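Local coordinates for protein homospermidine synthase (Legionella pneumophila subsp. pneumophila str. Philadelphia 1, PDB 2PH5) that probably makes homospermidine, as a homospermidine synthase that binds NAD with the help of a Rossmann-type domain joined to a second alpha-beta domain, at residues L349-V361 and W372-Q384. Residues are numbered along the deposited sequence; the frame is centred on the assembly and turned at random.
Sequences LNEIIDGCDELGV and WYGSTLSIQEARQ
Leu349 presents its carbonyl to the guanidinium of Arg383, whose NH2 makes a weak bond to Leu349 O and a firmer one, 2.8 Å long, to Ile352 O. NH2 meets Ile352 O on a lone pair, in the carbonyl plane, and NH1 adds a weak bond to the same oxygen. The length of the arginine suits it to carry its guanidinium from the helix to the carbonyls of Leu349 and Ile352; the side chain runs extended from CG to NE (chi2 169°, chi3 179°), and Ile379 CG1 covers one face of its guanidinium. Ile352 and Ile379, both branched and apolar, meet tip to tip, Ile352 CD1 lying 3.3 Å from Ile379 CG1, joining the weak strand 352-354 to the first turn of the helix. Asp354 OD2 accepts from Gln380 NE2 (3.0 Å) on its anti side, carboxylate and amide planes being nearly perpendicular, and a water bridges OD2 to Gln380 OE1. Gly355 has backbone angles (phi 107°) at which a CB is jammed against the carbonyl O of Asp354; its O receives Ile379 N, while Ser378, the helix N-cap, takes Glu381 N on OG.

From Cys356 onward the two segments form an antiparallel beta hairpin in the mixed sheet of the saccharopine dehydrogenase C-terminal-type domain, with strand 202-213 on the other flank of 352-364. Asp357, Leu359 and Val361 are its hydrogen-bonded positions, opposite Leu377, Ser375 and Tyr373. Glu358 lies alongside Thr376, both pointing the same way; Thr376 OG1 donates to Glu358 OE2 over 2.6 Å, and Thr282 and Thr280 hold the buried carboxylate's two oxygens. Leu359 turns the other way, toward Ala158 and Asn159, which bind NAD. At Gly360 and Gly374 the lack of side chains lets the strands come together, CA to CA 3.7 Å, and gives the Trp372 ring its place beside Gly360. Val361 exchanges backbone bonds with Tyr373, its branched side chain packing on Phe166 of helix 158-176.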
# COMPACT_ATOMS: atom_id res chain seq x y z
N LEU A 349 -5.78 9.33 -16.68
CA LEU A 349 -6.78 10.30 -17.09
C LEU A 349 -7.99 9.55 -17.64
O LEU A 349 -9.01 9.40 -16.96
CB LEU A 349 -6.18 11.20 -18.16
CG LEU A 349 -6.92 12.46 -18.59
CD1 LEU A 349 -7.05 13.43 -17.41
CD2 LEU A 349 -6.16 13.11 -19.74
N ASN A 350 -7.88 9.07 -18.88
CA ASN A 350 -8.98 8.34 -19.49
C ASN A 350 -9.20 6.97 -18.88
O ASN A 350 -10.33 6.47 -18.87
CB ASN A 350 -8.74 8.19 -21.00
CG ASN A 350 -8.66 9.53 -21.70
OD1 ASN A 350 -9.34 10.49 -21.32
ND2 ASN A 350 -7.83 9.60 -22.74
N GLU A 351 -8.15 6.35 -18.37
CA GLU A 351 -8.32 5.03 -17.79
C GLU A 351 -9.09 4.99 -16.47
O GLU A 351 -9.54 3.92 -16.06
CB GLU A 351 -6.98 4.31 -17.63
CG GLU A 351 -5.87 5.10 -16.99
CD GLU A 351 -5.05 5.92 -17.99
OE1 GLU A 351 -5.53 6.99 -18.42
OE2 GLU A 351 -3.94 5.47 -18.35
N ILE A 352 -9.27 6.12 -15.81
CA ILE A 352 -10.01 6.07 -14.57
C ILE A 352 -11.50 5.92 -14.88
O ILE A 352 -12.04 6.62 -15.73
CB ILE A 352 -9.74 7.30 -13.64
CG1 ILE A 352 -10.99 8.13 -13.47
CG2 ILE A 352 -8.61 8.15 -14.18
CD1 ILE A 352 -10.88 9.06 -12.32
N ILE A 353 -12.16 5.00 -14.19
CA ILE A 353 -13.56 4.73 -14.43
C ILE A 353 -14.52 5.20 -13.34
O ILE A 353 -15.71 5.37 -13.59
CB ILE A 353 -13.76 3.22 -14.64
CG1 ILE A 353 -13.54 2.48 -13.32
CG2 ILE A 353 -12.81 2.73 -15.72
CD1 ILE A 353 -13.51 0.96 -13.42
N ASP A 354 -14.02 5.42 -12.14
CA ASP A 354 -14.88 5.83 -11.04
C ASP A 354 -14.04 6.56 -9.99
O ASP A 354 -12.81 6.60 -10.07
CB ASP A 354 -15.53 4.59 -10.42
CG ASP A 354 -16.70 4.92 -9.52
OD1 ASP A 354 -16.93 4.16 -8.56
OD2 ASP A 354 -17.41 5.92 -9.76
N GLY A 355 -14.72 7.13 -9.00
CA GLY A 355 -14.01 7.81 -7.93
C GLY A 355 -14.05 9.33 -7.91
O GLY A 355 -14.62 9.97 -8.80
N CYS A 356 -13.44 9.90 -6.89
CA CYS A 356 -13.43 11.34 -6.75
C CYS A 356 -12.23 11.82 -5.95
O CYS A 356 -11.50 11.02 -5.36
CB CYS A 356 -14.72 11.81 -6.08
SG CYS A 356 -14.94 11.19 -4.41
N ASP A 357 -12.02 13.12 -5.94
CA ASP A 357 -10.90 13.70 -5.22
C ASP A 357 -11.44 14.66 -4.17
O ASP A 357 -12.06 15.67 -4.52
CB ASP A 357 -9.98 14.43 -6.20
CG ASP A 357 -8.62 14.72 -5.61
OD1 ASP A 357 -8.54 15.00 -4.39
OD2 ASP A 357 -7.62 14.68 -6.36
N GLU A 358 -11.23 14.34 -2.89
CA GLU A 358 -11.68 15.20 -1.81
C GLU A 358 -10.54 16.03 -1.27
O GLU A 358 -9.80 15.57 -0.41
CB GLU A 358 -12.26 14.41 -0.64
CG GLU A 358 -13.71 14.09 -0.79
CD GLU A 358 -14.45 14.01 0.54
OE1 GLU A 358 -13.94 13.36 1.49
OE2 GLU A 358 -15.55 14.60 0.61
N LEU A 359 -10.42 17.24 -1.77
CA LEU A 359 -9.36 18.14 -1.33
C LEU A 359 -9.97 19.19 -0.41
O LEU A 359 -10.98 19.79 -0.74
CB LEU A 359 -8.72 18.84 -2.54
CG LEU A 359 -7.76 19.98 -2.18
CD1 LEU A 359 -6.61 19.42 -1.37
CD2 LEU A 359 -7.24 20.65 -3.47
N GLY A 360 -9.35 19.39 0.75
CA GLY A 360 -9.87 20.37 1.68
C GLY A 360 -8.97 20.58 2.88
O GLY A 360 -7.88 20.00 2.96
N VAL A 361 -9.43 21.40 3.82
CA VAL A 361 -8.68 21.70 5.03
C VAL A 361 -9.45 21.35 6.28
O VAL A 361 -10.65 21.62 6.40
CB VAL A 361 -8.29 23.18 5.11
CG1 VAL A 361 -7.18 23.48 4.12
CG2 VAL A 361 -9.51 24.05 4.82
N TRP A 372 -14.20 20.47 8.52
CA TRP A 372 -13.53 20.23 7.24
C TRP A 372 -14.28 20.98 6.16
O TRP A 372 -15.48 20.78 5.96
CB TRP A 372 -13.54 18.75 6.90
CG TRP A 372 -12.72 18.39 5.70
CD1 TRP A 372 -11.43 17.90 5.69
CD2 TRP A 372 -13.12 18.45 4.32
NE1 TRP A 372 -11.03 17.64 4.40
CE2 TRP A 372 -12.04 17.98 3.54
CE3 TRP A 372 -14.29 18.87 3.67
CZ2 TRP A 372 -12.10 17.90 2.15
CZ3 TRP A 372 -14.35 18.79 2.28
CH2 TRP A 372 -13.26 18.31 1.53
N TYR A 373 -13.56 21.85 5.45
CA TYR A 373 -14.15 22.62 4.37
C TYR A 373 -13.31 22.38 3.13
O TYR A 373 -12.09 22.50 3.18
CB TYR A 373 -14.16 24.10 4.72
CG TYR A 373 -14.86 24.94 3.69
CD1 TYR A 373 -14.19 25.35 2.54
CD2 TYR A 373 -16.20 25.30 3.84
CE1 TYR A 373 -14.84 26.10 1.57
CE2 TYR A 373 -16.86 26.05 2.87
CZ TYR A 373 -16.17 26.45 1.74
OH TYR A 373 -16.78 27.22 0.78
N GLY A 374 -13.95 22.01 2.03
CA GLY A 374 -13.22 21.74 0.81
C GLY A 374 -14.06 21.32 -0.39
O GLY A 374 -15.28 21.52 -0.42
N SER A 375 -13.39 20.73 -1.37
CA SER A 375 -14.02 20.29 -2.60
C SER A 375 -14.04 18.78 -2.78
O SER A 375 -13.03 18.12 -2.60
CB SER A 375 -13.31 20.91 -3.81
OG SER A 375 -13.50 20.13 -4.97
N THR A 376 -15.21 18.25 -3.11
CA THR A 376 -15.36 16.83 -3.35
C THR A 376 -15.84 16.75 -4.79
O THR A 376 -17.02 16.94 -5.07
CB THR A 376 -16.41 16.20 -2.45
OG1 THR A 376 -16.09 16.47 -1.08
CG2 THR A 376 -16.45 14.69 -2.67
N LEU A 377 -14.90 16.50 -5.70
CA LEU A 377 -15.21 16.41 -7.12
C LEU A 377 -15.01 14.99 -7.62
O LEU A 377 -13.96 14.38 -7.39
CB LEU A 377 -14.31 17.36 -7.92
CG LEU A 377 -14.41 17.27 -9.45
CD1 LEU A 377 -15.78 17.75 -9.89
CD2 LEU A 377 -13.31 18.11 -10.12
N SER A 378 -16.01 14.45 -8.30
CA SER A 378 -15.92 13.10 -8.84
C SER A 378 -15.45 13.22 -10.28
O SER A 378 -15.55 14.29 -10.89
CB SER A 378 -17.28 12.42 -8.83
OG SER A 378 -18.15 13.05 -9.75
N ILE A 379 -14.95 12.11 -10.81
CA ILE A 379 -14.46 12.07 -12.17
C ILE A 379 -15.62 12.31 -13.16
O ILE A 379 -15.43 12.93 -14.21
CB ILE A 379 -13.77 10.71 -12.48
CG1 ILE A 379 -13.21 10.71 -13.91
CG2 ILE A 379 -14.75 9.55 -12.27
CD1 ILE A 379 -12.11 11.72 -14.11
N GLN A 380 -16.81 11.83 -12.81
CA GLN A 380 -17.98 12.00 -13.67
C GLN A 380 -18.34 13.47 -13.86
O GLN A 380 -18.52 13.94 -14.98
CB GLN A 380 -19.18 11.23 -13.11
CG GLN A 380 -19.06 9.70 -13.24
CD GLN A 380 -18.41 9.05 -12.01
OE1 GLN A 380 -17.64 9.68 -11.28
NE2 GLN A 380 -18.71 7.77 -11.79
N GLU A 381 -18.44 14.21 -12.76
CA GLU A 381 -18.77 15.61 -12.88
C GLU A 381 -17.65 16.38 -13.59
O GLU A 381 -17.91 17.27 -14.40
CB GLU A 381 -19.04 16.21 -11.49
CG GLU A 381 -19.21 17.70 -11.52
CD GLU A 381 -20.07 18.23 -10.39
OE1 GLU A 381 -20.31 17.50 -9.40
OE2 GLU A 381 -20.50 19.40 -10.51
N ALA A 382 -16.40 16.00 -13.32
CA ALA A 382 -15.25 16.65 -13.93
C ALA A 382 -15.24 16.48 -15.45
O ALA A 382 -14.78 17.35 -16.18
CB ALA A 382 -13.96 16.11 -13.33
N ARG A 383 -15.74 15.34 -15.92
CA ARG A 383 -15.76 15.08 -17.35
C ARG A 383 -16.87 15.81 -18.07
O ARG A 383 -16.75 16.13 -19.25
CB ARG A 383 -15.87 13.58 -17.62
CG ARG A 383 -14.53 12.88 -17.55
CD ARG A 383 -14.66 11.37 -17.55
NE ARG A 383 -13.34 10.74 -17.52
CZ ARG A 383 -13.11 9.48 -17.17
NH1 ARG A 383 -14.11 8.69 -16.81
NH2 ARG A 383 -11.86 9.02 -17.17
N GLN A 384 -17.97 16.08 -17.38
CA GLN A 384 -19.04 16.80 -18.05
C GLN A 384 -18.72 18.29 -18.02
O GLN A 384 -19.23 19.05 -18.85
CB GLN A 384 -20.39 16.52 -17.37
CG GLN A 384 -20.52 17.07 -15.98
CD GLN A 384 -21.95 16.97 -15.44
OE1 GLN A 384 -22.53 15.88 -15.37
NE2 GLN A 384 -22.51 18.12 -15.04
O HOH W 1 -17.48 8.50 -8.50